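Endo-alpha-mannosidase (Bacteroides thetaiotaomicron, PDB 4ACY) probably hydrolyses internal alpha-mannosidic linkages in N-glycan-type substrates, as a glycoside hydrolase of family GH99. Local coordinates at residues 216-230 with 243-257. Residues are numbered along the deposited sequence; the frame is centred on the assembly and turned at random.
Sequences RNTKYDGLFIGLTLK and DGFYTYFAATGFTNA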
loop_
_atom_site.group_PDB
_atom_site.type_symbol
_atom_site.label_atom_id
_atom_site.label_comp_id
_atom_site.label_asym_id
_atom_site.label_seq_id
_atom_site.Cartn_x
_atom_site.Cartn_y
_atom_site.Cartn_z
ATOM N N ARG A 216 11.602 10.604 -18.900
ATOM C CA ARG A 216 10.759 11.762 -19.136
ATOM C C ARG A 216 10.558 11.934 -20.632
ATOM O O ARG A 216 11.512 11.869 -21.420
ATOM C CB ARG A 216 11.347 13.031 -18.530
ATOM C CG ARG A 216 11.470 13.045 -16.993
ATOM C CD ARG A 216 10.154 12.679 -16.326
ATOM N NE ARG A 216 10.256 12.774 -14.866
ATOM C CZ ARG A 216 9.268 12.468 -14.025
ATOM N NH1 ARG A 216 8.095 12.065 -14.486
ATOM N NH2 ARG A 216 9.459 12.583 -12.715
ATOM N N ASN A 217 9.293 12.099 -21.001
ATOM C CA ASN A 217 8.885 12.295 -22.390
ATOM C C ASN A 217 9.158 11.100 -23.289
ATOM O O ASN A 217 9.237 11.226 -24.515
ATOM C CB ASN A 217 9.444 13.614 -22.927
ATOM C CG ASN A 217 8.913 14.794 -22.155
ATOM O OD1 ASN A 217 7.714 14.869 -21.854
ATOM N ND2 ASN A 217 9.796 15.719 -21.814
ATOM N N THR A 218 9.297 9.938 -22.658
ATOM C CA THR A 218 9.263 8.662 -23.344
ATOM C C THR A 218 7.893 8.069 -23.067
ATOM O O THR A 218 7.119 8.626 -22.290
ATOM C CB THR A 218 10.342 7.685 -22.815
ATOM O OG1 THR A 218 9.955 7.206 -21.516
ATOM C CG2 THR A 218 11.689 8.363 -22.717
ATOM N N LYS A 219 7.593 6.930 -23.683
ATOM C CA LYS A 219 6.350 6.231 -23.420
ATOM C C LYS A 219 6.312 5.669 -21.987
ATOM O O LYS A 219 5.288 5.136 -21.565
ATOM C CB LYS A 219 6.167 5.089 -24.422
ATOM C CG LYS A 219 7.085 3.899 -24.161
ATOM C CD LYS A 219 6.781 2.728 -25.088
ATOM C CE LYS A 219 5.486 2.008 -24.703
ATOM N NZ LYS A 219 5.344 0.770 -25.525
ATOM N N TYR A 220 7.436 5.784 -21.279
ATOM C CA TYR A 220 7.590 5.253 -19.906
ATOM C C TYR A 220 7.470 6.342 -18.841
ATOM O O TYR A 220 7.784 6.130 -17.649
ATOM C CB TYR A 220 8.911 4.481 -19.779
ATOM C CG TYR A 220 8.961 3.347 -20.756
ATOM C CD1 TYR A 220 8.014 2.326 -20.704
ATOM C CD2 TYR A 220 9.917 3.315 -21.771
ATOM C CE1 TYR A 220 8.022 1.284 -21.629
ATOM C CE2 TYR A 220 9.938 2.273 -22.697
ATOM C CZ TYR A 220 8.988 1.266 -22.620
ATOM O OH TYR A 220 9.008 0.235 -23.534
ATOM N N ASP A 221 7.004 7.519 -19.259
ATOM C CA ASP A 221 6.853 8.628 -18.337
ATOM C C ASP A 221 5.609 8.399 -17.476
ATOM O O ASP A 221 4.763 7.558 -17.788
ATOM C CB ASP A 221 6.748 9.967 -19.098
ATOM C CG ASP A 221 7.231 11.141 -18.278
ATOM O OD1 ASP A 221 7.417 10.993 -17.050
ATOM O OD2 ASP A 221 7.431 12.228 -18.848
ATOM N N GLY A 222 5.498 9.158 -16.399
ATOM C CA GLY A 222 4.349 9.042 -15.516
ATOM C C GLY A 222 4.571 9.889 -14.293
ATOM O O GLY A 222 5.335 10.848 -14.322
ATOM N N LEU A 223 3.874 9.538 -13.221
ATOM C CA LEU A 223 3.973 10.264 -11.976
ATOM C C LEU A 223 4.639 9.326 -10.986
ATOM O O LEU A 223 4.120 8.251 -10.684
ATOM C CB LEU A 223 2.583 10.659 -11.480
ATOM C CG LEU A 223 1.817 11.709 -12.304
ATOM C CD1 LEU A 223 0.351 11.680 -11.919
ATOM C CD2 LEU A 223 2.396 13.127 -12.155
ATOM N N PHE A 224 5.809 9.730 -10.519
ATOM C CA PHE A 224 6.608 8.917 -9.620
ATOM C C PHE A 224 6.616 9.544 -8.244
ATOM O O PHE A 224 7.007 10.698 -8.059
ATOM C CB PHE A 224 8.005 8.764 -10.215
ATOM C CG PHE A 224 7.974 8.164 -11.591
ATOM C CD1 PHE A 224 7.811 6.793 -11.755
ATOM C CD2 PHE A 224 8.036 8.987 -12.725
ATOM C CE1 PHE A 224 7.738 6.237 -13.031
ATOM C CE2 PHE A 224 7.972 8.441 -13.997
ATOM C CZ PHE A 224 7.829 7.065 -14.157
ATOM N N ILE A 225 6.170 8.750 -7.277
ATOM C CA ILE A 225 5.848 9.220 -5.952
ATOM C C ILE A 225 6.780 8.546 -4.955
ATOM O O ILE A 225 6.693 7.331 -4.726
ATOM C CB ILE A 225 4.348 8.884 -5.597
ATOM C CG1 ILE A 225 3.382 9.376 -6.700
ATOM C CG2 ILE A 225 3.979 9.400 -4.209
ATOM C CD1 ILE A 225 3.360 10.900 -6.936
ATOM N N GLY A 226 7.672 9.337 -4.359
ATOM C CA GLY A 226 8.641 8.803 -3.385
ATOM C C GLY A 226 8.152 8.806 -1.949
ATOM O O GLY A 226 7.283 9.593 -1.568
ATOM N N LEU A 227 8.676 7.879 -1.155
ATOM C CA LEU A 227 8.355 7.815 0.263
ATOM C C LEU A 227 9.190 8.862 0.985
ATOM O O LEU A 227 10.426 8.868 0.882
ATOM C CB LEU A 227 8.640 6.418 0.827
ATOM C CG LEU A 227 8.291 6.187 2.300
ATOM C CD1 LEU A 227 6.819 6.411 2.523
ATOM C CD2 LEU A 227 8.679 4.759 2.694
ATOM N N THR A 228 8.506 9.758 1.688
ATOM C CA THR A 228 9.183 10.754 2.501
ATOM C C THR A 228 9.064 10.334 3.958
ATOM O O THR A 228 8.033 9.827 4.367
ATOM C CB THR A 228 8.639 12.197 2.271
ATOM O OG1 THR A 228 9.470 13.150 2.976
ATOM C CG2 THR A 228 7.205 12.328 2.731
ATOM N N LEU A 229 10.139 10.543 4.717
ATOM C CA LEU A 229 10.161 10.258 6.159
ATOM C C LEU A 229 9.888 11.484 7.023
ATOM O O LEU A 229 9.415 11.367 8.147
ATOM C CB LEU A 229 11.521 9.688 6.553
ATOM C CG LEU A 229 11.917 8.374 5.901
ATOM C CD1 LEU A 229 13.363 8.100 6.327
ATOM C CD2 LEU A 229 10.959 7.270 6.321
ATOM N N LYS A 230 10.203 12.664 6.502
ATOM C CA LYS A 230 10.058 13.872 7.292
ATOM C C LYS A 230 9.908 15.107 6.416
ATOM O O LYS A 230 10.481 15.194 5.326
ATOM C CB LYS A 230 11.244 14.043 8.254
ATOM C CG LYS A 230 12.623 14.166 7.598
ATOM C CD LYS A 230 13.753 14.007 8.635
ATOM C CE LYS A 230 14.076 12.552 8.888
ATOM N NZ LYS A 230 14.798 12.376 10.185
ATOM N N ASP A 243 7.654 13.395 -8.898
ATOM C CA ASP A 243 6.434 14.173 -9.083
ATOM C C ASP A 243 5.665 14.409 -7.805
ATOM O O ASP A 243 4.765 15.256 -7.759
ATOM C CB ASP A 243 5.553 13.466 -10.103
ATOM C CG ASP A 243 6.264 13.289 -11.407
ATOM O OD1 ASP A 243 6.287 14.266 -12.191
ATOM O OD2 ASP A 243 6.841 12.208 -11.635
ATOM N N GLY A 244 6.003 13.649 -6.770
ATOM C CA GLY A 244 5.317 13.803 -5.511
ATOM C C GLY A 244 5.846 12.887 -4.433
ATOM O O GLY A 244 6.898 12.256 -4.590
ATOM N N PHE A 245 5.094 12.824 -3.342
ATOM C CA PHE A 245 5.532 12.059 -2.166
ATOM C C PHE A 245 4.370 11.472 -1.386
ATOM O O PHE A 245 3.276 12.033 -1.365
ATOM C CB PHE A 245 6.398 12.928 -1.233
ATOM C CG PHE A 245 5.756 14.214 -0.818
ATOM C CD1 PHE A 245 5.825 15.337 -1.643
ATOM C CD2 PHE A 245 5.120 14.330 0.420
ATOM C CE1 PHE A 245 5.232 16.552 -1.251
ATOM C CE2 PHE A 245 4.538 15.542 0.820
ATOM C CZ PHE A 245 4.597 16.650 -0.018
ATOM N N TYR A 246 4.624 10.333 -0.737
ATOM C CA TYR A 246 3.626 9.688 0.124
ATOM C C TYR A 246 4.275 9.278 1.423
ATOM O O TYR A 246 5.506 9.359 1.549
ATOM C CB TYR A 246 2.949 8.485 -0.567
ATOM C CG TYR A 246 3.767 7.204 -0.695
ATOM C CD1 TYR A 246 4.998 7.179 -1.371
ATOM C CD2 TYR A 246 3.278 5.998 -0.174
ATOM C CE1 TYR A 246 5.737 5.977 -1.493
ATOM C CE2 TYR A 246 3.982 4.792 -0.314
ATOM C CZ TYR A 246 5.223 4.791 -0.964
ATOM O OH TYR A 246 5.944 3.626 -1.121
ATOM N N THR A 247 3.457 8.854 2.379
ATOM C CA THR A 247 3.926 8.698 3.764
ATOM C C THR A 247 3.940 7.254 4.243
ATOM O O THR A 247 4.680 6.912 5.178
ATOM C CB THR A 247 3.123 9.564 4.740
ATOM O OG1 THR A 247 1.752 9.154 4.743
ATOM C CG2 THR A 247 3.216 11.038 4.335
ATOM N N TYR A 248 3.109 6.435 3.594
ATOM C CA TYR A 248 2.944 5.003 3.849
ATOM C C TYR A 248 2.479 4.569 5.251
ATOM O O TYR A 248 1.401 3.993 5.401
ATOM C CB TYR A 248 4.132 4.128 3.382
ATOM C CG TYR A 248 3.715 2.692 3.492
ATOM C CD1 TYR A 248 2.834 2.146 2.561
ATOM C CD2 TYR A 248 4.088 1.914 4.599
ATOM C CE1 TYR A 248 2.362 0.840 2.694
ATOM C CE2 TYR A 248 3.613 0.588 4.742
ATOM C CZ TYR A 248 2.758 0.069 3.780
ATOM O OH TYR A 248 2.285 -1.230 3.885
ATOM N N PHE A 249 3.321 4.796 6.261
ATOM C CA PHE A 249 3.139 4.134 7.559
ATOM C C PHE A 249 1.803 4.454 8.215
ATOM O O PHE A 249 1.448 5.609 8.356
ATOM C CB PHE A 249 4.318 4.461 8.476
ATOM C CG PHE A 249 5.626 4.082 7.873
ATOM C CD1 PHE A 249 5.974 2.733 7.752
ATOM C CD2 PHE A 249 6.482 5.054 7.367
ATOM C CE1 PHE A 249 7.175 2.350 7.151
ATOM C CE2 PHE A 249 7.693 4.688 6.764
ATOM C CZ PHE A 249 8.040 3.336 6.658
ATOM N N ALA A 250 1.066 3.412 8.598
ATOM C CA ALA A 250 -0.284 3.607 9.128
ATOM C C ALA A 250 -0.265 4.025 10.587
ATOM O O ALA A 250 -1.287 4.474 11.110
ATOM C CB ALA A 250 -1.091 2.354 8.980
ATOM N N ALA A 251 0.876 3.828 11.253
ATOM C CA ALA A 251 0.974 4.135 12.686
ATOM C C ALA A 251 1.358 5.598 12.876
ATOM O O ALA A 251 2.445 6.026 12.464
ATOM C CB ALA A 251 1.969 3.236 13.356
ATOM N N THR A 252 0.444 6.366 13.478
ATOM C CA THR A 252 0.662 7.797 13.670
ATOM C C THR A 252 1.954 8.002 14.455
ATOM O O THR A 252 2.178 7.343 15.475
ATOM C CB THR A 252 -0.519 8.483 14.392
ATOM O OG1 THR A 252 -0.845 7.741 15.569
ATOM C CG2 THR A 252 -1.732 8.534 13.493
ATOM N N GLY A 253 2.815 8.876 13.936
ATOM C CA GLY A 253 4.054 9.253 14.617
ATOM C C GLY A 253 5.214 8.304 14.418
ATOM O O GLY A 253 6.311 8.577 14.894
ATOM N N PHE A 254 4.999 7.191 13.712
ATOM C CA PHE A 254 6.115 6.296 13.437
ATOM C C PHE A 254 7.250 7.043 12.732
ATOM O O PHE A 254 8.428 6.779 12.997
ATOM C CB PHE A 254 5.689 5.080 12.621
ATOM C CG PHE A 254 6.816 4.137 12.346
ATOM C CD1 PHE A 254 7.479 3.500 13.403
ATOM C CD2 PHE A 254 7.250 3.926 11.043
ATOM C CE1 PHE A 254 8.567 2.631 13.146
ATOM C CE2 PHE A 254 8.314 3.063 10.771
ATOM C CZ PHE A 254 8.976 2.413 11.831
ATOM N N THR A 255 6.886 7.938 11.817
ATOM C CA THR A 255 7.813 8.891 11.241
ATOM C C THR A 255 7.196 10.290 11.345
ATOM O O THR A 255 6.001 10.439 11.599
ATOM C CB THR A 255 8.123 8.609 9.758
ATOM O OG1 THR A 255 6.928 8.741 8.990
ATOM C CG2 THR A 255 8.750 7.226 9.554
ATOM N N ASN A 256 8.023 11.310 11.146
ATOM C CA ASN A 256 7.542 12.683 11.038
ATOM C C ASN A 256 6.470 12.803 9.945
ATOM O O ASN A 256 5.427 13.424 10.149
ATOM C CB ASN A 256 8.725 13.631 10.773
ATOM C CG ASN A 256 8.290 15.047 10.470
ATOM O OD1 ASN A 256 7.998 15.381 9.326
ATOM N ND2 ASN A 256 8.283 15.900 11.489
ATOM N N ALA A 257 6.720 12.180 8.797
ATOM C CA ALA A 257 5.770 12.254 7.677
ATOM C C ALA A 257 4.437 11.546 7.943
ATOM O O ALA A 257 3.417 11.900 7.339
ATOM C CB ALA A 257 6.402 11.711 6.427
HETATM O O HOH W 1 5.242 13.456 -15.269
HETATM O O HOH W 2 6.884 8.250 6.333
#
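Bent at chi2 (-52°) but extended beyond it, the R216 side chain carries its guanidinium to D243, whose CG lies beside its own backbone N (chi1 -58°). Both end nitrogens grip one carboxylate oxygen end-on, near the guanidinium plane: NH2 is 2.9 Å from D243 OD2 and meets it from above the carboxylate plane, whereas NH1 takes the syn lone pair. On the anti side the same oxygen receives the backbone N of F224, 2.9 Å away in a nearly straight bond, so three donors hold it. R216 NH1 also forms a salt bridge to D221, and its charge probably eases the approach of the two carboxylates. R216 NE donates to F207 O, and NH2 also to C241 O. With an alanine at R216, D221 and D243 would probably lose their shared countercharge, and D243 OD2 two of the three donors described. D243 N returns a bond to F224 O, and parallel strand pairing follows: G226 N to G244 O, Y246 N to G226 O and T228 N to Y246 O. L227 CD1 sits over one face of the Y246 ring, 4.1 Å from its centroid, a CH-pi contact; I225 CG2 packs 3.7 Å from Y246 CD1 on the same side of the sheet. Past the strands, A257 N binds L229 O at 2.9 Å, and a water donates to T228 O and T247 O, tying the two loops together. Y246 OH reaches H152, and Y248 OH reaches Y47. Strands 223-227 and 244-246, linked through helix 235-239 in a beta-alpha-beta unit, are the fifth and sixth of the eight-stranded TIM barrel; strands 189-192 and 276-281 flank the pair, F224 packs on helix 161-175, and F245 and T228 lie against helix 263-272.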